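Local coordinates for flavin prenyltransferase UbiX (Methanocaldococcus jannaschii, PDB 6M8V), which probably catalyses prenylation of FMN, linking a dimethylallyl group from dimethylallyl monophosphate to the flavin to make the prenyl-FMN cofactor used by UbiD decarboxylase, at residues A[151-154]-A[158-161]; A[141-146]-A[168-173]. One frame throughout, in Å; residues are numbered along the deposited sequence.

Interaction 1 of 2, residues A[151-154]-A[158-161]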
ATOM      1  N   ASN A 151      24.967 -30.621 -11.072  1.00 45.78           N
ATOM      2  CA  ASN A 151      24.950 -32.070 -11.229  1.00 51.97           C
ATOM      3  C   ASN A 151      25.519 -32.520 -12.568  1.00 51.58           C
ATOM      4  O   ASN A 151      25.576 -33.729 -12.819  1.00 57.28           O
ATOM      5  CB  ASN A 151      23.521 -32.607 -11.066  1.00 54.04           C
ATOM      6  CG  ASN A 151      22.531 -31.958 -12.026  1.00 57.08           C
ATOM      7  OD1 ASN A 151      22.608 -30.761 -12.303  1.00 58.73           O
ATOM      8  ND2 ASN A 151      21.594 -32.751 -12.533  1.00 57.44           N
ATOM      9  N   LYS A 152      25.936 -31.579 -13.419  1.00 46.75           N
ATOM     10  CA  LYS A 152      26.511 -31.834 -14.734  1.00 47.89           C
ATOM     11  C   LYS A 152      25.627 -32.783 -15.533  1.00 54.09           C
ATOM     12  O   LYS A 152      25.973 -33.958 -15.705  1.00 55.87           O
ATOM     13  CB  LYS A 152      27.924 -32.402 -14.605  1.00 48.57           C
ATOM     14  CG  LYS A 152      28.890 -31.488 -13.872  1.00 50.60           C
ATOM     15  CD  LYS A 152      30.317 -31.983 -14.006  1.00 55.30           C
ATOM     16  CE  LYS A 152      31.306 -30.974 -13.452  1.00 59.06           C
ATOM     17  NZ  LYS A 152      31.771 -31.314 -12.075  1.00 58.90           N
ATOM     18  N   PRO A 153      24.484 -32.316 -16.028  1.00 53.11           N
ATOM     19  CA  PRO A 153      23.613 -33.198 -16.812  1.00 49.65           C
ATOM     20  C   PRO A 153      24.284 -33.615 -18.108  1.00 51.03           C
ATOM     21  O   PRO A 153      24.944 -32.815 -18.776  1.00 52.35           O
ATOM     22  CB  PRO A 153      22.376 -32.333 -17.076  1.00 37.57           C
ATOM     23  CG  PRO A 153      22.881 -30.927 -16.982  1.00 38.95           C
ATOM     24  CD  PRO A 153      23.954 -30.945 -15.934  1.00 44.08           C
ATOM     25  N   LYS A 154      24.120 -34.892 -18.453  1.00 46.21           N
ATOM     26  CA  LYS A 154      24.671 -35.433 -19.685  1.00 50.82           C
ATOM     27  C   LYS A 154      23.658 -35.469 -20.818  1.00 56.55           C
ATOM     28  O   LYS A 154      24.047 -35.673 -21.973  1.00 59.14           O
ATOM     29  CB  LYS A 154      25.222 -36.844 -19.443  1.00 52.84           C
ATOM     30  CG  LYS A 154      26.422 -36.883 -18.513  1.00 55.95           C
ATOM     31  CD  LYS A 154      27.389 -35.755 -18.837  1.00 61.46           C
ATOM     32  CE  LYS A 154      28.749 -35.972 -18.199  1.00 68.37           C
ATOM     33  NZ  LYS A 154      29.691 -34.875 -18.556  1.00 71.78           N
ATOM     34  N   ASP A 158      18.629 -36.073 -17.738  1.00 41.08           N
ATOM     35  CA  ASP A 158      19.215 -35.632 -16.473  1.00 42.66           C
ATOM     36  C   ASP A 158      18.637 -34.298 -16.019  1.00 40.19           C
ATOM     37  O   ASP A 158      18.517 -34.045 -14.815  1.00 34.55           O
ATOM     38  CB  ASP A 158      20.732 -35.505 -16.602  1.00 40.24           C
ATOM     39  CG  ASP A 158      21.435 -36.845 -16.683  1.00 42.48           C
ATOM     40  OD1 ASP A 158      20.880 -37.856 -16.199  1.00 37.78           O
ATOM     41  OD2 ASP A 158      22.555 -36.876 -17.233  1.00 38.60           O
ATOM     42  N   ILE A 159      18.303 -33.423 -16.964  1.00 32.81           N
ATOM     43  CA  ILE A 159      17.689 -32.153 -16.609  1.00 33.30           C
ATOM     44  C   ILE A 159      16.282 -32.380 -16.073  1.00 35.75           C
ATOM     45  O   ILE A 159      15.896 -31.808 -15.047  1.00 35.97           O
ATOM     46  CB  ILE A 159      17.703 -31.215 -17.827  1.00 38.10           C
ATOM     47  CG1 ILE A 159      19.150 -30.858 -18.184  1.00 33.43           C
ATOM     48  CG2 ILE A 159      16.864 -29.974 -17.560  1.00 39.55           C
ATOM     49  CD1 ILE A 159      19.278 -29.845 -19.283  1.00 38.76           C
ATOM     50  N   ILE A 160      15.507 -33.246 -16.737  1.00 34.72           N
ATOM     51  CA  ILE A 160      14.141 -33.522 -16.297  1.00 36.25           C
ATOM     52  C   ILE A 160      14.139 -34.171 -14.917  1.00 39.29           C
ATOM     53  O   ILE A 160      13.276 -33.884 -14.080  1.00 44.85           O
ATOM     54  CB  ILE A 160      13.409 -34.400 -17.330  1.00 37.96           C
ATOM     55  CG1 ILE A 160      13.581 -33.830 -18.737  1.00 36.53           C
ATOM     56  CG2 ILE A 160      11.933 -34.525 -16.974  1.00 40.08           C
ATOM     57  CD1 ILE A 160      13.097 -32.408 -18.878  1.00 34.90           C
ATOM     58  N   ASN A 161      15.107 -35.052 -14.655  1.00 38.76           N
ATOM     59  CA  ASN A 161      15.138 -35.751 -13.375  1.00 37.80           C
ATOM     60  C   ASN A 161      15.577 -34.835 -12.238  1.00 31.19           C
ATOM     61  O   ASN A 161      15.188 -35.055 -11.085  1.00 30.56           O
ATOM     62  CB  ASN A 161      16.057 -36.972 -13.463  1.00 38.78           C
ATOM     63  CG  ASN A 161      15.426 -38.119 -14.229  1.00 38.91           C
ATOM     64  OD1 ASN A 161      14.207 -38.190 -14.363  1.00 42.53           O
ATOM     65  ND2 ASN A 161      16.257 -39.027 -14.732  1.00 37.54           N
TER

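Interaction 2 of 2, residues A[141-146]-A[168-173]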
ATOM      1  N   ILE A 141       4.064 -23.018  -2.799  1.00 15.80           N
ATOM      2  CA  ILE A 141       5.460 -23.177  -3.187  1.00 16.49           C
ATOM      3  C   ILE A 141       5.562 -22.886  -4.679  1.00 16.50           C
ATOM      4  O   ILE A 141       5.132 -23.689  -5.512  1.00 16.85           O
ATOM      5  CB  ILE A 141       5.987 -24.577  -2.841  1.00 24.79           C
ATOM      6  CG1 ILE A 141       5.982 -24.791  -1.322  1.00 28.37           C
ATOM      7  CG2 ILE A 141       7.399 -24.765  -3.376  1.00 18.31           C
ATOM      8  CD1 ILE A 141       4.957 -25.787  -0.835  1.00 33.85           C
ATOM      9  N   VAL A 142       6.123 -21.734  -5.024  1.00 16.22           N
ATOM     10  CA  VAL A 142       6.181 -21.281  -6.407  1.00 16.24           C
ATOM     11  C   VAL A 142       7.502 -21.760  -6.992  1.00 17.19           C
ATOM     12  O   VAL A 142       8.578 -21.318  -6.578  1.00 17.50           O
ATOM     13  CB  VAL A 142       6.035 -19.759  -6.511  1.00 21.24           C
ATOM     14  CG1 VAL A 142       6.212 -19.316  -7.952  1.00 15.78           C
ATOM     15  CG2 VAL A 142       4.671 -19.323  -5.974  1.00 14.66           C
ATOM     16  N   MET A 143       7.420 -22.655  -7.972  1.00 17.74           N
ATOM     17  CA  MET A 143       8.565 -23.454  -8.393  1.00 19.70           C
ATOM     18  C   MET A 143       8.611 -23.577  -9.914  1.00 19.21           C
ATOM     19  O   MET A 143       8.404 -24.658 -10.465  1.00 19.98           O
ATOM     20  CB  MET A 143       8.487 -24.836  -7.741  1.00 19.33           C
ATOM     21  CG  MET A 143       9.802 -25.526  -7.591  1.00 29.03           C
ATOM     22  SD  MET A 143       9.560 -27.091  -6.752  1.00 34.89           S
ATOM     23  CE  MET A 143      11.264 -27.584  -6.533  1.00 36.95           C
ATOM     24  N   PRO A 144       8.900 -22.483 -10.613  1.00 20.34           N
ATOM     25  CA  PRO A 144       9.104 -22.590 -12.071  1.00 19.64           C
ATOM     26  C   PRO A 144      10.218 -23.573 -12.380  1.00 27.97           C
ATOM     27  O   PRO A 144      11.226 -23.628 -11.658  1.00 21.13           O
ATOM     28  CB  PRO A 144       9.486 -21.160 -12.495  1.00 19.43           C
ATOM     29  CG  PRO A 144       9.775 -20.420 -11.226  1.00 26.12           C
ATOM     30  CD  PRO A 144       9.005 -21.093 -10.139  1.00 21.57           C
ATOM     31  N   PRO A 145      10.069 -24.376 -13.432  1.00 24.32           N
ATOM     32  CA  PRO A 145      11.101 -25.379 -13.741  1.00 26.47           C
ATOM     33  C   PRO A 145      12.375 -24.730 -14.253  1.00 28.68           C
ATOM     34  O   PRO A 145      12.506 -24.440 -15.446  1.00 27.18           O
ATOM     35  CB  PRO A 145      10.435 -26.257 -14.808  1.00 23.00           C
ATOM     36  CG  PRO A 145       9.436 -25.347 -15.480  1.00 22.32           C
ATOM     37  CD  PRO A 145       8.961 -24.382 -14.407  1.00 21.20           C
ATOM     38  N   ILE A 146      13.309 -24.479 -13.343  1.00 23.29           N
ATOM     39  CA  ILE A 146      14.564 -23.809 -13.668  1.00 23.96           C
ATOM     40  C   ILE A 146      15.707 -24.756 -13.321  1.00 30.16           C
ATOM     41  O   ILE A 146      16.210 -24.745 -12.186  1.00 26.46           O
ATOM     42  CB  ILE A 146      14.689 -22.471 -12.926  1.00 29.50           C
ATOM     43  CG1 ILE A 146      13.383 -21.686 -13.058  1.00 23.92           C
ATOM     44  CG2 ILE A 146      15.843 -21.669 -13.485  1.00 28.88           C
ATOM     45  CD1 ILE A 146      13.368 -20.372 -12.322  1.00 22.52           C
ATOM     46  N   LEU A 168       9.904 -33.800  -5.730  1.00 26.99           N
ATOM     47  CA  LEU A 168       9.756 -34.821  -4.696  1.00 34.28           C
ATOM     48  C   LEU A 168      10.367 -34.359  -3.379  1.00 26.95           C
ATOM     49  O   LEU A 168       9.826 -34.644  -2.303  1.00 27.04           O
ATOM     50  CB  LEU A 168      10.390 -36.139  -5.152  1.00 38.32           C
ATOM     51  CG  LEU A 168       9.763 -36.844  -6.361  1.00 39.65           C
ATOM     52  CD1 LEU A 168      10.441 -38.186  -6.628  1.00 40.55           C
ATOM     53  CD2 LEU A 168       8.265 -37.025  -6.174  1.00 35.86           C
ATOM     54  N   ASP A 169      11.495 -33.646  -3.442  1.00 27.26           N
ATOM     55  CA  ASP A 169      12.070 -33.057  -2.233  1.00 27.78           C
ATOM     56  C   ASP A 169      11.047 -32.203  -1.490  1.00 31.96           C
ATOM     57  O   ASP A 169      10.862 -32.352  -0.277  1.00 32.22           O
ATOM     58  CB  ASP A 169      13.303 -32.219  -2.585  1.00 33.64           C
ATOM     59  CG  ASP A 169      14.486 -33.066  -3.012  1.00 42.20           C
ATOM     60  OD1 ASP A 169      14.496 -34.274  -2.696  1.00 45.71           O
ATOM     61  OD2 ASP A 169      15.414 -32.518  -3.647  1.00 44.14           O
ATOM     62  N   ILE A 170      10.372 -31.300  -2.211  1.00 33.33           N
ATOM     63  CA  ILE A 170       9.367 -30.426  -1.605  1.00 23.24           C
ATOM     64  C   ILE A 170       8.192 -31.236  -1.068  1.00 26.32           C
ATOM     65  O   ILE A 170       7.596 -30.884  -0.043  1.00 30.47           O
ATOM     66  CB  ILE A 170       8.902 -29.368  -2.630  1.00 23.40           C
ATOM     67  CG1 ILE A 170      10.058 -28.440  -3.007  1.00 24.64           C
ATOM     68  CG2 ILE A 170       7.752 -28.554  -2.085  1.00 24.64           C
ATOM     69  CD1 ILE A 170      10.483 -27.515  -1.876  1.00 23.82           C
ATOM     70  N   LEU A 171       7.839 -32.329  -1.744  1.00 51.98           N
ATOM     71  CA  LEU A 171       6.762 -33.190  -1.275  1.00 52.76           C
ATOM     72  C   LEU A 171       7.149 -34.003  -0.048  1.00 54.80           C
ATOM     73  O   LEU A 171       6.271 -34.611   0.572  1.00 54.74           O
ATOM     74  CB  LEU A 171       6.323 -34.129  -2.404  1.00 52.63           C
ATOM     75  CG  LEU A 171       5.615 -33.466  -3.586  1.00 52.69           C
ATOM     76  CD1 LEU A 171       5.644 -34.362  -4.810  1.00 52.80           C
ATOM     77  CD2 LEU A 171       4.187 -33.118  -3.213  1.00 53.85           C
ATOM     78  N   GLY A 172       8.428 -34.024   0.323  1.00 53.35           N
ATOM     79  CA  GLY A 172       8.869 -34.874   1.409  1.00 54.56           C
ATOM     80  C   GLY A 172       9.091 -36.315   1.021  1.00 54.70           C
ATOM     81  O   GLY A 172       9.060 -37.195   1.888  1.00 56.29           O
ATOM     82  N   ILE A 173       9.316 -36.587  -0.259  1.00 54.56           N
ATOM     83  CA  ILE A 173       9.504 -37.941  -0.763  1.00 53.94           C
ATOM     84  C   ILE A 173      10.989 -38.147  -1.022  1.00 54.99           C
ATOM     85  O   ILE A 173      11.588 -37.437  -1.840  1.00 52.29           O
ATOM     86  CB  ILE A 173       8.672 -38.181  -2.034  1.00 53.62           C
ATOM     87  CG1 ILE A 173       7.185 -37.985  -1.725  1.00 54.46           C
ATOM     88  CG2 ILE A 173       8.927 -39.574  -2.593  1.00 54.50           C
ATOM     89  CD1 ILE A 173       6.281 -38.151  -2.915  1.00 54.70           C
TER

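Interaction 1 of 2, residues A[151-154]-A[158-161]
The backbone N of K154 gives its hydrogen to the carboxylate of D158, and this single bond, 2.8 Å from K154 N to D158 OD2, is the polar link of the contact. It is nearly straight, with an N-H...O angle of 162°, and it uses the anti lone pair of OD2, the one facing away from OD1. The first torsion of D158 (chi1 -72°) sets CG opposite the carbonyl carbon and beside the residue's own N, which turns the carboxylate back toward the loop ahead of the helix. The base of the K154 side chain lies next to the same oxygen, CB standing 3.5 Å from D158 OD2; a bend at chi2 (-43°) then leads the rest of the chain away. Beside the polar link, the P153 ring supplies the apolar half. Its CB rests on the aliphatic part of the aspartate, 3.6 Å from D158 CB, and also meets the I159 side chain, 3.7 Å from I159 CG1. The neighbouring ring atom, P153 CG, is 3.9 Å from that same I159 CG1, so CB and CG both lie against one methylene of the isoleucine. I159 also packs on P147 and on I159 of the second subunit, while D158 N is bonded to N155 OD1. Bonds thus run both ways between the loop and helix 156-171. An acidic side chain in the first turn reaching back to a loop N-H, as D158 does to K154, is a feature of helix N-termini, where the helix dipole would probably favour its charge.

Interaction 2 of 2, residues A[141-146]-A[168-173]
I170 offers both branches of its side chain to the strand end, one to I141 and the other to M143, and the whole contact is apolar. Its CG2 meets the I141 side chain, 4.0 Å from I141 CG2, with I141 CD1 close behind. Its CG1 lies against the end of M143, 3.8 Å from M143 CE and 4.0 Å from M143 SD. Beyond CG the methionine is extended (chi2 178°), which carries its thioether and methyl across to the helix. An alanine at I170 is likely to open a gap between helix and strand end, leaving I141 CG2 and the M143 methyl without their apolar partner. Polar interactions stay within each side or reach elsewhere. The helix closes in a Schellman motif, with I173 N bonded to L168 O (2.9 Å) and G172 N to D169 O (3.0 Å), G172 having positive phi. D169 forms salt bridges with R166 and R180; R166, which M143 also touches, is predicted to bind dimethylallyl phosphate. Through its backbone, I141 is hydrogen-bonded to L115 and I117 of strand 114-119. With I170 also resting on I116, this is the helix-on-sheet packing of a parallel alpha/beta fold, at the strand outermost within the subunit.

Followed from the N terminus, the chain builds the other strands of the sheet and then reaches strand 141-142, outermost within the subunit, before running through a long loop to 151-154. Interaction 1 makes a short closure there, with just three residues between its segments, fixing the loop to the start of helix 156-171. The helix then returns, and its far end makes interaction 2 with the strand, closing a wider loop that encloses the first; the two nest rather than cross. Their centres lie about 16 Å apart and their nearest atoms about 7 Å, so the contacts do not touch. Together they secure one helix at both ends, to loop and to sheet, and both adjoin the second subunit.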